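Local coordinates for protein hypoxanthine phosphoribosyltransferase (Leishmania donovani, PDB 7CMJ) that transfers the phosphoribosyl group of phosphoribosyl pyrophosphate onto hypoxanthine or guanine, making IMP or GMP in purine salvage, at residues L122-I127 / K150-L155. Residues are numbered along the deposited sequence; the frame is centred on the assembly and turned at random.
Sequences LIVEDI and KTVVLL. With BA (barium ion), chain D.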
loop_
_atom_site.group_PDB
_atom_site.type_symbol
_atom_site.label_atom_id
_atom_site.label_comp_id
_atom_site.label_asym_id
_atom_site.label_seq_id
_atom_site.Cartn_x
_atom_site.Cartn_y
_atom_site.Cartn_z
ATOM N N LEU A 122 -4.328 -19.757 7.552
ATOM C CA LEU A 122 -5.070 -19.520 8.775
ATOM C C LEU A 122 -5.112 -18.015 9.001
ATOM O O LEU A 122 -4.071 -17.389 9.222
ATOM C CB LEU A 122 -4.412 -20.247 9.939
ATOM C CG LEU A 122 -5.257 -20.412 11.197
ATOM C CD1 LEU A 122 -6.524 -21.160 10.842
ATOM C CD2 LEU A 122 -4.447 -21.157 12.273
ATOM N N ILE A 123 -6.301 -17.426 8.903
ATOM C CA ILE A 123 -6.476 -16.009 9.209
ATOM C C ILE A 123 -6.405 -15.848 10.723
ATOM O O ILE A 123 -7.173 -16.480 11.458
ATOM C CB ILE A 123 -7.807 -15.476 8.655
ATOM C CG1 ILE A 123 -7.826 -15.550 7.132
ATOM C CG2 ILE A 123 -8.042 -14.045 9.108
ATOM C CD1 ILE A 123 -9.132 -15.089 6.517
ATOM N N VAL A 124 -5.478 -15.013 11.192
ATOM C CA VAL A 124 -5.267 -14.809 12.620
ATOM C C VAL A 124 -5.950 -13.521 13.058
ATOM O O VAL A 124 -5.603 -12.428 12.596
ATOM C CB VAL A 124 -3.780 -14.783 12.978
ATOM C CG1 VAL A 124 -3.620 -14.506 14.479
ATOM C CG2 VAL A 124 -3.137 -16.097 12.581
ATOM N N GLU A 125 -6.899 -13.650 13.975
ATOM C CA GLU A 125 -7.654 -12.523 14.488
ATOM C C GLU A 125 -7.634 -12.513 16.016
ATOM O O GLU A 125 -7.602 -13.563 16.670
ATOM C CB GLU A 125 -9.114 -12.553 13.968
ATOM C CG GLU A 125 -9.319 -11.817 12.665
ATOM C CD GLU A 125 -9.230 -10.315 12.848
ATOM O OE1 GLU A 125 -8.962 -9.904 13.995
ATOM O OE2 GLU A 125 -9.424 -9.556 11.865
ATOM N N ASP A 126 -7.667 -11.301 16.575
ATOM C CA ASP A 126 -7.796 -11.126 18.018
ATOM C C ASP A 126 -9.259 -11.257 18.467
ATOM O O ASP A 126 -9.556 -11.962 19.433
ATOM C CB ASP A 126 -7.200 -9.768 18.419
ATOM C CG ASP A 126 -7.789 -8.631 17.623
ATOM O OD1 ASP A 126 -7.420 -7.451 17.829
ATOM O OD2 ASP A 126 -8.649 -8.938 16.771
ATOM N N ILE A 127 -10.176 -10.572 17.778
ATOM C CA ILE A 127 -11.614 -10.615 18.018
ATOM C C ILE A 127 -12.310 -10.511 16.670
ATOM O O ILE A 127 -11.811 -9.853 15.753
ATOM C CB ILE A 127 -12.112 -9.454 18.903
ATOM C CG1 ILE A 127 -11.401 -9.434 20.231
ATOM C CG2 ILE A 127 -13.629 -9.540 19.163
ATOM C CD1 ILE A 127 -11.433 -8.080 20.812
ATOM N N LYS A 150 -8.840 -21.452 6.873
ATOM C CA LYS A 150 -9.463 -21.507 8.195
ATOM C C LYS A 150 -9.133 -20.233 8.966
ATOM O O LYS A 150 -8.238 -19.468 8.589
ATOM C CB LYS A 150 -9.013 -22.747 8.987
ATOM C CG LYS A 150 -9.393 -24.085 8.360
ATOM C CD LYS A 150 -10.883 -24.341 8.470
ATOM C CE LYS A 150 -11.370 -25.376 7.455
ATOM N NZ LYS A 150 -11.053 -26.786 7.842
ATOM N N THR A 151 -9.858 -19.999 10.060
ATOM C CA THR A 151 -9.639 -18.824 10.899
ATOM C C THR A 151 -9.378 -19.226 12.352
ATOM O O THR A 151 -9.959 -20.197 12.859
ATOM C CB THR A 151 -10.841 -17.866 10.864
ATOM O OG1 THR A 151 -11.962 -18.483 11.519
ATOM C CG2 THR A 151 -11.219 -17.508 9.429
ATOM N N VAL A 152 -8.516 -18.464 13.025
ATOM C CA VAL A 152 -8.273 -18.632 14.453
ATOM C C VAL A 152 -8.515 -17.293 15.129
ATOM O O VAL A 152 -7.938 -16.272 14.733
ATOM C CB VAL A 152 -6.856 -19.151 14.758
ATOM C CG1 VAL A 152 -5.771 -18.173 14.253
ATOM C CG2 VAL A 152 -6.714 -19.394 16.261
ATOM N N VAL A 153 -9.378 -17.294 16.138
ATOM C CA VAL A 153 -9.765 -16.077 16.837
ATOM C C VAL A 153 -9.396 -16.240 18.297
ATOM O O VAL A 153 -9.772 -17.234 18.923
ATOM C CB VAL A 153 -11.266 -15.772 16.677
ATOM C CG1 VAL A 153 -11.521 -14.287 16.957
ATOM C CG2 VAL A 153 -11.732 -16.145 15.282
ATOM N N LEU A 154 -8.651 -15.272 18.837
ATOM C CA LEU A 154 -8.174 -15.432 20.203
ATOM C C LEU A 154 -9.323 -15.273 21.186
ATOM O O LEU A 154 -9.527 -16.118 22.056
ATOM C CB LEU A 154 -7.048 -14.435 20.510
ATOM C CG LEU A 154 -6.765 -14.409 22.017
ATOM C CD1 LEU A 154 -5.941 -15.653 22.406
ATOM C CD2 LEU A 154 -6.049 -13.123 22.419
ATOM N N LEU A 155 -10.116 -14.240 21.018
ATOM C CA LEU A 155 -11.253 -13.954 21.869
ATOM C C LEU A 155 -12.538 -14.224 21.094
ATOM O O LEU A 155 -12.900 -13.451 20.200
ATOM C CB LEU A 155 -11.212 -12.506 22.337
ATOM C CG LEU A 155 -10.089 -12.140 23.291
ATOM C CD1 LEU A 155 -10.348 -10.732 23.792
ATOM C CD2 LEU A 155 -9.996 -13.139 24.458
HETATM BA BA BA D . -8.617 -7.609 14.672
HETATM O O HOH W 1 -11.061 -7.645 15.171
HETATM O O HOH W 2 -5.897 -8.381 14.263
#
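V152 meets L122 and V124 on one face of two parallel strands, 122-125 and 150-153, whose axes run 20° apart. Its CB lies near CD2 of L122, and one step out CG1, set between backbone N and carbonyl carbon (chi1 61°), reaches V124 CG2 at 3.7 Å and L122 CD2 at 3.8 Å. The same CG1 also comes within 3.6 Å of I123 O. V124 lies alongside V152 and points the same way, whereas L122 crosses it at about a right angle. Beyond these, V152 packs on L75 of helix 69-81 and on Y169 and V171 of strand 169-173, the neighbour in the sheet. Backbone hydrogen bonds run from I123 N to K150 O and from E125 N to V152 O; that from V152 N to I123 O is almost straight at 174°. Where the chains turn a corner, at D126 and L154, L155 N hydrogen-bonds D126 O at 2.8 Å. Beside this corner, E125 OE1 (2.4 Å) and D126 OD2 (2.5 Å) bind a barium ion together with two waters. Helix 131-142 connects the two parallel strands in a beta-alpha-beta unit, and E125, D126 and I127 belong to the PRPP-binding motif of type I phosphoribosyltransferases, where residues 125-133 probably bind GMP.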